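Side-chain contacts in NAD-dependent dehydrogenase (Rhizobium meliloti, PDB 4Z0P), which reduces glyoxylate and hydroxypyruvate, using NADPH as the electron donor: residues Gly144-Gly149 / Gly209-Ala214; Ala242-Cys247 / Gly251-Ala256; Trp106-Cys111 / Ala160-Lys165. One frame throughout, in Å; residues are numbered along the deposited sequence. Where two conformers were deposited one is given.

Interaction 1: Gly144-Gly149 / Gly209-Ala214. With NDP (NADPH dihydro-nicotinamide-adenine-dinucleotide phosphate), chain H.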
loop_
_atom_site.group_PDB
_atom_site.type_symbol
_atom_site.label_atom_id
_atom_site.label_comp_id
_atom_site.label_asym_id
_atom_site.label_seq_id
_atom_site.Cartn_x
_atom_site.Cartn_y
_atom_site.Cartn_z
ATOM N N GLY A 144 -5.569 -14.302 2.826
ATOM C CA GLY A 144 -6.143 -15.423 2.100
ATOM C C GLY A 144 -6.985 -14.872 0.972
ATOM O O GLY A 144 -7.908 -14.113 1.233
ATOM N N ILE A 145 -6.681 -15.259 -0.265
ATOM C CA ILE A 145 -7.385 -14.737 -1.429
ATOM C C ILE A 145 -8.290 -15.802 -2.005
ATOM O O ILE A 145 -7.821 -16.896 -2.342
ATOM C CB ILE A 145 -6.402 -14.256 -2.512
ATOM C CG1 ILE A 145 -5.515 -13.133 -1.949
ATOM C CG2 ILE A 145 -7.177 -13.757 -3.731
ATOM C CD1 ILE A 145 -4.300 -12.858 -2.789
ATOM N N MET A 146 -9.596 -15.497 -2.064
ATOM C CA MET A 146 -10.576 -16.344 -2.742
ATOM C C MET A 146 -10.720 -15.852 -4.187
ATOM O O MET A 146 -11.183 -14.733 -4.430
ATOM C CB MET A 146 -11.903 -16.359 -2.011
ATOM C CG MET A 146 -11.837 -17.136 -0.709
ATOM S SD MET A 146 -13.269 -17.062 0.363
ATOM C CE MET A 146 -14.481 -17.902 -0.608
ATOM N N GLY A 147 -10.331 -16.726 -5.126
ATOM C CA GLY A 147 -10.230 -16.411 -6.555
ATOM C C GLY A 147 -8.779 -16.305 -6.954
ATOM O O GLY A 147 -8.119 -15.331 -6.606
ATOM N N MET A 148 -8.272 -17.316 -7.646
ATOM C CA MET A 148 -6.857 -17.442 -8.024
ATOM C C MET A 148 -6.709 -17.346 -9.536
ATOM O O MET A 148 -6.023 -18.165 -10.157
ATOM C CB MET A 148 -6.312 -18.798 -7.552
ATOM C CG MET A 148 -5.970 -18.857 -6.083
ATOM S SD MET A 148 -4.423 -17.991 -5.777
ATOM C CE MET A 148 -5.009 -16.402 -5.203
ATOM N N GLY A 149 -7.369 -16.365 -10.126
ATOM C CA GLY A 149 -7.311 -16.150 -11.547
ATOM C C GLY A 149 -6.300 -15.078 -11.888
ATOM O O GLY A 149 -5.296 -14.894 -11.183
ATOM N N GLY A 209 -23.793 -14.744 -2.659
ATOM C CA GLY A 209 -23.928 -14.819 -1.207
ATOM C C GLY A 209 -22.934 -15.696 -0.455
ATOM O O GLY A 209 -23.199 -16.088 0.681
ATOM N N ILE A 210 -21.775 -15.962 -1.057
ATOM C CA ILE A 210 -20.760 -16.815 -0.466
ATOM C C ILE A 210 -20.122 -16.163 0.782
ATOM O O ILE A 210 -19.779 -16.850 1.743
ATOM C CB ILE A 210 -19.679 -17.231 -1.518
ATOM C CG1 ILE A 210 -18.793 -18.372 -1.003
ATOM C CG2 ILE A 210 -18.819 -16.087 -1.948
ATOM C CD1 ILE A 210 -17.925 -18.984 -2.088
ATOM N N PHE A 211 -20.010 -14.847 0.777
ATOM C CA PHE A 211 -19.380 -14.149 1.910
ATOM C C PHE A 211 -20.488 -13.784 2.896
ATOM O O PHE A 211 -21.114 -12.727 2.792
ATOM C CB PHE A 211 -18.619 -12.914 1.458
ATOM C CG PHE A 211 -17.572 -13.180 0.388
ATOM C CD1 PHE A 211 -16.481 -14.001 0.642
ATOM C CD2 PHE A 211 -17.659 -12.562 -0.851
ATOM C CE1 PHE A 211 -15.493 -14.212 -0.323
ATOM C CE2 PHE A 211 -16.676 -12.759 -1.815
ATOM C CZ PHE A 211 -15.587 -13.588 -1.559
ATOM N N ASN A 212 -20.726 -14.687 3.834
ATOM C CA ASN A 212 -21.822 -14.580 4.810
ATOM C C ASN A 212 -21.308 -14.837 6.233
ATOM O O ASN A 212 -20.115 -15.084 6.441
ATOM C CB ASN A 212 -22.955 -15.546 4.452
ATOM C CG ASN A 212 -22.491 -16.966 4.375
ATOM O OD1 ASN A 212 -21.663 -17.396 5.162
ATOM N ND2 ASN A 212 -22.984 -17.693 3.391
ATOM N N ALA A 213 -22.192 -14.688 7.218
ATOM C CA ALA A 213 -21.786 -14.748 8.619
ATOM C C ALA A 213 -21.115 -16.069 8.972
ATOM O O ALA A 213 -20.132 -16.074 9.711
ATOM C CB ALA A 213 -22.970 -14.491 9.545
ATOM N N ALA A 214 -21.628 -17.177 8.438
ATOM C CA ALA A 214 -21.006 -18.484 8.694
ATOM C C ALA A 214 -19.562 -18.533 8.210
ATOM O O ALA A 214 -18.710 -19.102 8.876
ATOM C CB ALA A 214 -21.799 -19.614 8.065
HETATM P PA NDP H . -10.522 -15.093 -13.610
HETATM O O1A NDP H . -11.576 -15.802 -14.446
HETATM O O2A NDP H . -9.136 -15.031 -14.158
HETATM O O5B NDP H . -10.487 -15.842 -12.215
HETATM C C5B NDP H . -11.637 -16.261 -11.512
HETATM C C4B NDP H . -11.195 -17.143 -10.377
HETATM O O4B NDP H . -12.349 -17.414 -9.585
HETATM C C3B NDP H . -10.639 -18.497 -10.815
HETATM O O3B NDP H . -9.580 -18.836 -9.926
HETATM C C2B NDP H . -11.817 -19.428 -10.625
HETATM O O2B NDP H . -11.478 -20.776 -10.362
HETATM C C1B NDP H . -12.433 -18.816 -9.395
HETATM N N9A NDP H . -13.828 -19.265 -9.253
HETATM C C8A NDP H . -14.906 -18.999 -10.017
HETATM N N7A NDP H . -16.010 -19.573 -9.594
HETATM C C5A NDP H . -15.616 -20.256 -8.478
HETATM C C6A NDP H . -16.301 -21.091 -7.572
HETATM N N6A NDP H . -17.625 -21.348 -7.674
HETATM N N1A NDP H . -15.600 -21.638 -6.540
HETATM C C2A NDP H . -14.287 -21.380 -6.441
HETATM N N3A NDP H . -13.535 -20.618 -7.242
HETATM C C4A NDP H . -14.271 -20.071 -8.245
HETATM O O3 NDP H . -11.164 -13.641 -13.310
HETATM P PN NDP H . -10.254 -12.341 -12.970
HETATM O O1N NDP H . -9.240 -12.678 -11.930
HETATM O O2N NDP H . -9.809 -11.680 -14.226
HETATM O O5D NDP H . -11.413 -11.411 -12.401
HETATM C C5D NDP H . -12.093 -11.796 -11.223
HETATM C C4D NDP H . -13.300 -10.902 -10.982
HETATM O O4D NDP H . -12.887 -9.630 -10.478
HETATM C C3D NDP H . -14.128 -10.525 -12.203
HETATM O O3D NDP H . -15.021 -11.598 -12.567
HETATM C C2D NDP H . -14.879 -9.273 -11.798
HETATM O O2D NDP H . -16.155 -9.612 -11.224
HETATM C C1D NDP H . -13.954 -8.718 -10.685
HETATM N N1N NDP H . -13.399 -7.403 -11.013
HETATM C C2N NDP H . -13.705 -6.287 -10.242
HETATM C C3N NDP H . -13.184 -5.058 -10.517
HETATM C C7N NDP H . -13.369 -3.870 -9.621
HETATM O O7N NDP H . -13.099 -2.744 -10.084
HETATM N N7N NDP H . -13.824 -4.030 -8.397
HETATM C C4N NDP H . -12.315 -4.890 -11.708
HETATM C C5N NDP H . -12.058 -6.128 -12.484
HETATM C C6N NDP H . -12.555 -7.298 -12.128
HETATM P P2B NDP H . -10.923 -21.738 -11.528
HETATM O O1X NDP H . -9.524 -21.237 -11.775
HETATM O O2X NDP H . -10.963 -23.096 -10.851
HETATM O O3X NDP H . -11.840 -21.593 -12.685
#
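Met146 meets Phe211 and Ile210 where the first strand of the Rossmann-type NADPH-binding domain runs into its glycine-rich turn. Gly144 and Ile145 hold the strand inside the parallel sheet, between strands 165-169 and 196-199: Gly144 pairs by backbone bonds with Phe196 and Val198, Ile145 with Ile167 and Trp169. The side chain of Met146 does the touching. Its CG lies beside the backbone N (chi1 -72°), the chain then runs extended to SD and bends at the last torsion. SD reaches the edge of the Phe211 ring, 3.7 Å from CE1 and 80° off the ring normal, a Met-aromatic contact made close to the ring plane. Beyond the bend, Met146 CE meets Ile210 CD1 at 3.9 Å, tip to tip. Ile210 also braces the ring, its CG2 sitting 3.7 Å above the plane over the centre of Phe211. At Gly147 the chain turns with positive phi, where a CB would be jammed against the carbonyl O of Met146. Met148 N then gives a weak bond of 3.0 Å to O3B of NADPH. Gly149 CA lies 3.3 Å from O5B of the cofactor, and a CB would stand just 1.8 Å from that oxygen.

Interaction 2: Ala242-Cys247 / Gly251-Ala256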
loop_
_atom_site.group_PDB
_atom_site.type_symbol
_atom_site.label_atom_id
_atom_site.label_comp_id
_atom_site.label_asym_id
_atom_site.label_seq_id
_atom_site.Cartn_x
_atom_site.Cartn_y
_atom_site.Cartn_z
ATOM N N ALA A 242 -26.076 -7.623 5.119
ATOM C CA ALA A 242 -26.675 -7.701 6.448
ATOM C C ALA A 242 -25.724 -8.414 7.430
ATOM O O ALA A 242 -25.620 -8.030 8.599
ATOM C CB ALA A 242 -28.023 -8.413 6.396
ATOM N N ASP A 243 -25.055 -9.463 6.952
ATOM C CA ASP A 243 -24.130 -10.249 7.771
ATOM C C ASP A 243 -22.827 -9.507 8.020
ATOM O O ASP A 243 -22.278 -9.574 9.110
ATOM C CB ASP A 243 -23.811 -11.585 7.104
ATOM C CG ASP A 243 -24.980 -12.535 7.055
ATOM O OD1 ASP A 243 -26.088 -12.229 7.545
ATOM O OD2 ASP A 243 -24.768 -13.663 6.556
ATOM N N ILE A 244 -22.323 -8.805 7.013
ATOM C CA ILE A 244 -21.122 -7.988 7.187
ATOM C C ILE A 244 -21.364 -6.988 8.318
ATOM O O ILE A 244 -20.555 -6.853 9.241
ATOM C CB ILE A 244 -20.718 -7.231 5.894
ATOM C CG1 ILE A 244 -20.289 -8.204 4.774
ATOM C CG2 ILE A 244 -19.559 -6.294 6.187
ATOM C CD1 ILE A 244 -20.091 -7.517 3.425
ATOM N N LEU A 245 -22.497 -6.296 8.246
ATOM C CA LEU A 245 -22.838 -5.297 9.271
ATOM C C LEU A 245 -22.983 -5.912 10.676
ATOM O O LEU A 245 -22.447 -5.352 11.645
ATOM C CB LEU A 245 -24.101 -4.536 8.885
ATOM C CG LEU A 245 -23.953 -3.606 7.680
ATOM C CD1 LEU A 245 -25.301 -3.205 7.111
ATOM C CD2 LEU A 245 -23.158 -2.378 8.073
ATOM N N GLU A 246 -23.709 -7.030 10.784
ATOM C CA GLU A 246 -23.852 -7.752 12.057
ATOM C C GLU A 246 -22.499 -8.133 12.637
ATOM O O GLU A 246 -22.259 -7.970 13.834
ATOM C CB GLU A 246 -24.657 -9.045 11.877
ATOM C CG GLU A 246 -26.151 -8.846 11.789
ATOM C CD GLU A 246 -26.909 -10.077 12.237
ATOM O OE1 GLU A 246 -27.926 -9.905 12.939
ATOM O OE2 GLU A 246 -26.476 -11.204 11.890
ATOM N N CYS A 247 -21.618 -8.627 11.767
ATOM C CA CYS A 247 -20.304 -9.077 12.197
ATOM C C CYS A 247 -19.370 -7.938 12.561
ATOM O O CYS A 247 -18.548 -8.099 13.458
ATOM C CB CYS A 247 -19.663 -9.959 11.142
ATOM S SG CYS A 247 -20.464 -11.576 11.012
ATOM N N GLY A 251 -17.983 -7.531 16.363
ATOM C CA GLY A 251 -16.550 -7.708 16.421
ATOM C C GLY A 251 -16.058 -8.994 15.786
ATOM O O GLY A 251 -14.841 -9.226 15.767
ATOM N N VAL A 252 -16.959 -9.808 15.241
ATOM C CA VAL A 252 -16.575 -11.004 14.475
ATOM C C VAL A 252 -15.672 -10.586 13.303
ATOM O O VAL A 252 -14.682 -11.249 13.017
ATOM C CB VAL A 252 -17.785 -11.825 14.000
ATOM C CG1 VAL A 252 -17.353 -12.899 13.015
ATOM C CG2 VAL A 252 -18.460 -12.501 15.204
ATOM N N LEU A 253 -16.014 -9.474 12.654
ATOM C CA LEU A 253 -15.100 -8.804 11.736
ATOM C C LEU A 253 -14.544 -7.561 12.398
ATOM O O LEU A 253 -15.289 -6.766 12.966
ATOM C CB LEU A 253 -15.807 -8.381 10.451
ATOM C CG LEU A 253 -16.197 -9.495 9.476
ATOM C CD1 LEU A 253 -17.007 -8.910 8.325
ATOM C CD2 LEU A 253 -14.958 -10.189 8.934
ATOM N N GLY A 254 -13.228 -7.395 12.319
ATOM C CA GLY A 254 -12.560 -6.244 12.924
ATOM C C GLY A 254 -12.601 -5.026 12.020
ATOM O O GLY A 254 -12.432 -3.886 12.477
ATOM N N GLY A 255 -12.819 -5.261 10.733
ATOM C CA GLY A 255 -12.900 -4.192 9.754
ATOM C C GLY A 255 -13.147 -4.742 8.380
ATOM O O GLY A 255 -13.162 -5.960 8.168
ATOM N N ALA A 256 -13.335 -3.833 7.419
ATOM C CA ALA A 256 -13.576 -4.245 6.046
ATOM C C ALA A 256 -13.155 -3.177 5.048
ATOM O O ALA A 256 -13.097 -2.001 5.392
ATOM C CB ALA A 256 -15.047 -4.584 5.842
#
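Cys247 touches Val252 and Leu253 as the chain leaves helix 241-250. Its CB sits against both: 3.9 Å to Val252 CB and 3.9 Å to Leu253 CG, with Leu253 CD1 only slightly farther. SG stands beside the backbone N of its own residue (chi1 -71°) and rests on Val252 CG1 at 3.9 Å; beyond this contact it also packs on Ala213. The main chain of the same residue ties the turn. Cys247 O accepts a nearly straight bond of 3.0 Å from Leu253 N (167° at the hydrogen), although this donor stands well above the carbonyl plane, 64° out of it. Gly251 N adds a weak bond to the same oxygen, so this carbonyl near the helix end takes bonds from Leu253 and, weakly, Gly251. Gly251 reverses the path with positive phi, where a CB would run into the carbonyl O of the preceding residue. One helical turn earlier, Ile244 CG2 reaches Leu253 CD1 at 4.2 Å, and Phe216 and Phe230 pack on both of these side chains. This is the helix-to-strand turn of a beta-alpha-beta unit, here strand 229-232, helix 241-250 and strand 255-258 of the Rossmann domain.

Interaction 3: Trp106-Cys111 / Ala160-Lys165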
loop_
_atom_site.group_PDB
_atom_site.type_symbol
_atom_site.label_atom_id
_atom_site.label_comp_id
_atom_site.label_asym_id
_atom_site.label_seq_id
_atom_site.Cartn_x
_atom_site.Cartn_y
_atom_site.Cartn_z
ATOM N N TRP A 106 -4.905 -1.639 -5.504
ATOM C CA TRP A 106 -6.006 -1.461 -4.566
ATOM C C TRP A 106 -5.944 -2.517 -3.448
ATOM O O TRP A 106 -6.132 -2.193 -2.272
ATOM C CB TRP A 106 -7.355 -1.511 -5.308
ATOM C CG TRP A 106 -8.560 -1.252 -4.418
ATOM C CD1 TRP A 106 -9.193 -0.063 -4.219
ATOM C CD2 TRP A 106 -9.274 -2.222 -3.628
ATOM N NE1 TRP A 106 -10.268 -0.231 -3.359
ATOM C CE2 TRP A 106 -10.328 -1.543 -2.975
ATOM C CE3 TRP A 106 -9.140 -3.592 -3.429
ATOM C CZ2 TRP A 106 -11.239 -2.206 -2.118
ATOM C CZ3 TRP A 106 -10.038 -4.257 -2.598
ATOM C CH2 TRP A 106 -11.083 -3.548 -1.954
ATOM N N VAL A 107 -5.670 -3.766 -3.807
ATOM C CA VAL A 107 -5.581 -4.846 -2.820
ATOM C C VAL A 107 -4.431 -4.570 -1.839
ATOM O O VAL A 107 -4.598 -4.673 -0.633
ATOM C CB VAL A 107 -5.431 -6.233 -3.488
ATOM C CG1 VAL A 107 -5.180 -7.325 -2.456
ATOM C CG2 VAL A 107 -6.678 -6.566 -4.299
ATOM N N MET A 108 -3.278 -4.207 -2.374
ATOM C CA MET A 108 -2.126 -3.871 -1.531
ATOM C C MET A 108 -2.477 -2.722 -0.605
ATOM O O MET A 108 -2.149 -2.765 0.591
ATOM C CB MET A 108 -0.938 -3.476 -2.409
ATOM C CG MET A 108 0.336 -3.094 -1.638
ATOM S SD MET A 108 1.032 -4.469 -0.678
ATOM C CE MET A 108 1.537 -5.527 -2.041
ATOM N N MET A 109 -3.142 -1.692 -1.134
ATOM C CA MET A 109 -3.509 -0.550 -0.283
ATOM C C MET A 109 -4.392 -0.991 0.880
ATOM O O MET A 109 -4.173 -0.571 2.019
ATOM C CB MET A 109 -4.194 0.543 -1.078
ATOM C CG MET A 109 -4.424 1.786 -0.251
ATOM S SD MET A 109 -5.008 3.174 -1.267
ATOM C CE MET A 109 -6.575 2.560 -1.668
ATOM N N GLN A 110 -5.391 -1.834 0.603
ATOM C CA GLN A 110 -6.281 -2.250 1.693
ATOM C C GLN A 110 -5.527 -3.075 2.724
ATOM O O GLN A 110 -5.718 -2.908 3.930
ATOM C CB GLN A 110 -7.446 -3.096 1.198
ATOM C CG GLN A 110 -8.271 -2.487 0.088
ATOM C CD GLN A 110 -8.558 -1.024 0.269
ATOM O OE1 GLN A 110 -9.015 -0.584 1.331
ATOM N NE2 GLN A 110 -8.291 -0.241 -0.775
ATOM N N CYS A 111 -4.708 -4.014 2.260
ATOM C CA CYS A 111 -3.969 -4.847 3.222
ATOM C C CYS A 111 -3.039 -3.974 4.097
ATOM O O CYS A 111 -2.891 -4.239 5.287
ATOM C CB CYS A 111 -3.188 -5.957 2.518
ATOM S SG CYS A 111 -4.314 -7.206 1.798
ATOM N N ALA A 160 2.915 -11.148 -1.273
ATOM C CA ALA A 160 4.010 -11.973 -0.741
ATOM C C ALA A 160 5.336 -11.213 -0.813
ATOM O O ALA A 160 6.132 -11.248 0.143
ATOM C CB ALA A 160 4.117 -13.307 -1.489
ATOM N N ALA A 161 5.556 -10.489 -1.911
ATOM C CA ALA A 161 6.797 -9.722 -2.081
ATOM C C ALA A 161 6.938 -8.595 -1.070
ATOM O O ALA A 161 8.069 -8.192 -0.739
ATOM C CB ALA A 161 6.932 -9.186 -3.509
ATOM N N MET A 162 5.822 -8.082 -0.588
ATOM C CA MET A 162 5.838 -7.039 0.442
ATOM C C MET A 162 5.952 -7.587 1.858
ATOM O O MET A 162 6.077 -6.810 2.808
ATOM C CB MET A 162 4.602 -6.154 0.315
ATOM C CG MET A 162 4.707 -5.105 -0.789
ATOM S SD MET A 162 5.984 -3.893 -0.503
ATOM C CE MET A 162 5.392 -3.127 1.014
ATOM N N GLY A 163 5.894 -8.909 2.002
ATOM C CA GLY A 163 6.162 -9.594 3.266
ATOM C C GLY A 163 4.979 -10.342 3.867
ATOM O O GLY A 163 5.160 -11.078 4.830
ATOM N N PHE A 164 3.757 -10.158 3.345
ATOM C CA PHE A 164 2.623 -10.906 3.870
ATOM C C PHE A 164 2.787 -12.403 3.657
ATOM O O PHE A 164 3.399 -12.851 2.686
ATOM C CB PHE A 164 1.311 -10.470 3.214
ATOM C CG PHE A 164 0.850 -9.089 3.614
ATOM C CD1 PHE A 164 0.152 -8.909 4.794
ATOM C CD2 PHE A 164 1.089 -7.985 2.794
ATOM C CE1 PHE A 164 -0.273 -7.646 5.188
ATOM C CE2 PHE A 164 0.658 -6.717 3.184
ATOM C CZ PHE A 164 -0.027 -6.548 4.374
ATOM N N LYS A 165 2.250 -13.185 4.589
ATOM C CA LYS A 165 2.009 -14.599 4.319
ATOM C C LYS A 165 0.772 -14.649 3.461
ATOM O O LYS A 165 -0.233 -14.022 3.803
ATOM C CB LYS A 165 1.821 -15.366 5.634
ATOM C CG LYS A 165 1.517 -16.843 5.450
ATOM C CD LYS A 165 2.781 -17.677 5.303
ATOM C CE LYS A 165 2.444 -19.148 5.121
ATOM N NZ LYS A 165 1.758 -19.400 3.827
#
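A Schellman motif ends the helix that follows the glycine-rich turn, and there Met162 and Phe164 pack on Met108 and Cys111 of helix 97-115. Gly163 has positive phi, and its N bonds back to Ala160 O at 3.0 Å; the turn brings Met162 and Phe164 to the facing helix. Met108 has CG opposite its backbone N (chi1 180°) and bends at the next two torsions, which swings its end across the Met162 side chain at about a right angle. Met108 CE touches Met162 CG at 3.4 Å, tighter than an ordinary carbon contact, while Met108 SD lies 4.5 Å from Phe164 CE2, at the ring edge. Cys111 CB meets Phe164 CZ at 3.7 Å, and Cys111 SG makes a long sulfur-aromatic contact over the ring face, 5.2 Å from the centroid of Phe164. With an alanine at Met108, Met162 CG would probably lose the methyl packed against it and the near edge of Phe164 its sulfur neighbour. Leu112 of the second subunit packs on Met108, and Ser104 of that subunit on Met162, so the two methionines also form part of the subunit interface. Helix 97-115 thus packs on the helix-to-strand turn of the first Rossmann beta-alpha-beta unit (142-146, 150-161, 165-169).

Overall arrangement
All three contacts lie in the NADPH-binding domain. Along the chain, interactions 1 and 3 interleave: 106-111, 144-149, 160-165, then 209-214; interaction 2 follows both. Strand 142-146 and helix 150-161 are consecutive, so interactions 1 and 3 share the first beta-alpha-beta unit, with centres about 17 Å apart and no direct touch. Interactions 1 and 2 have centres about 14 Å apart, reach the same seven-stranded sheet and do touch: Asp243 OD2 lies 2.9 Å from Ala213 N, a hydrogen bond at the start of helix 213-216. The centres of interactions 2 and 3 are about 21 Å apart. Cofactor turn and later crossover are thus directly joined, while interaction 3, at the subunit interface, lies on the next element after strand 142-146.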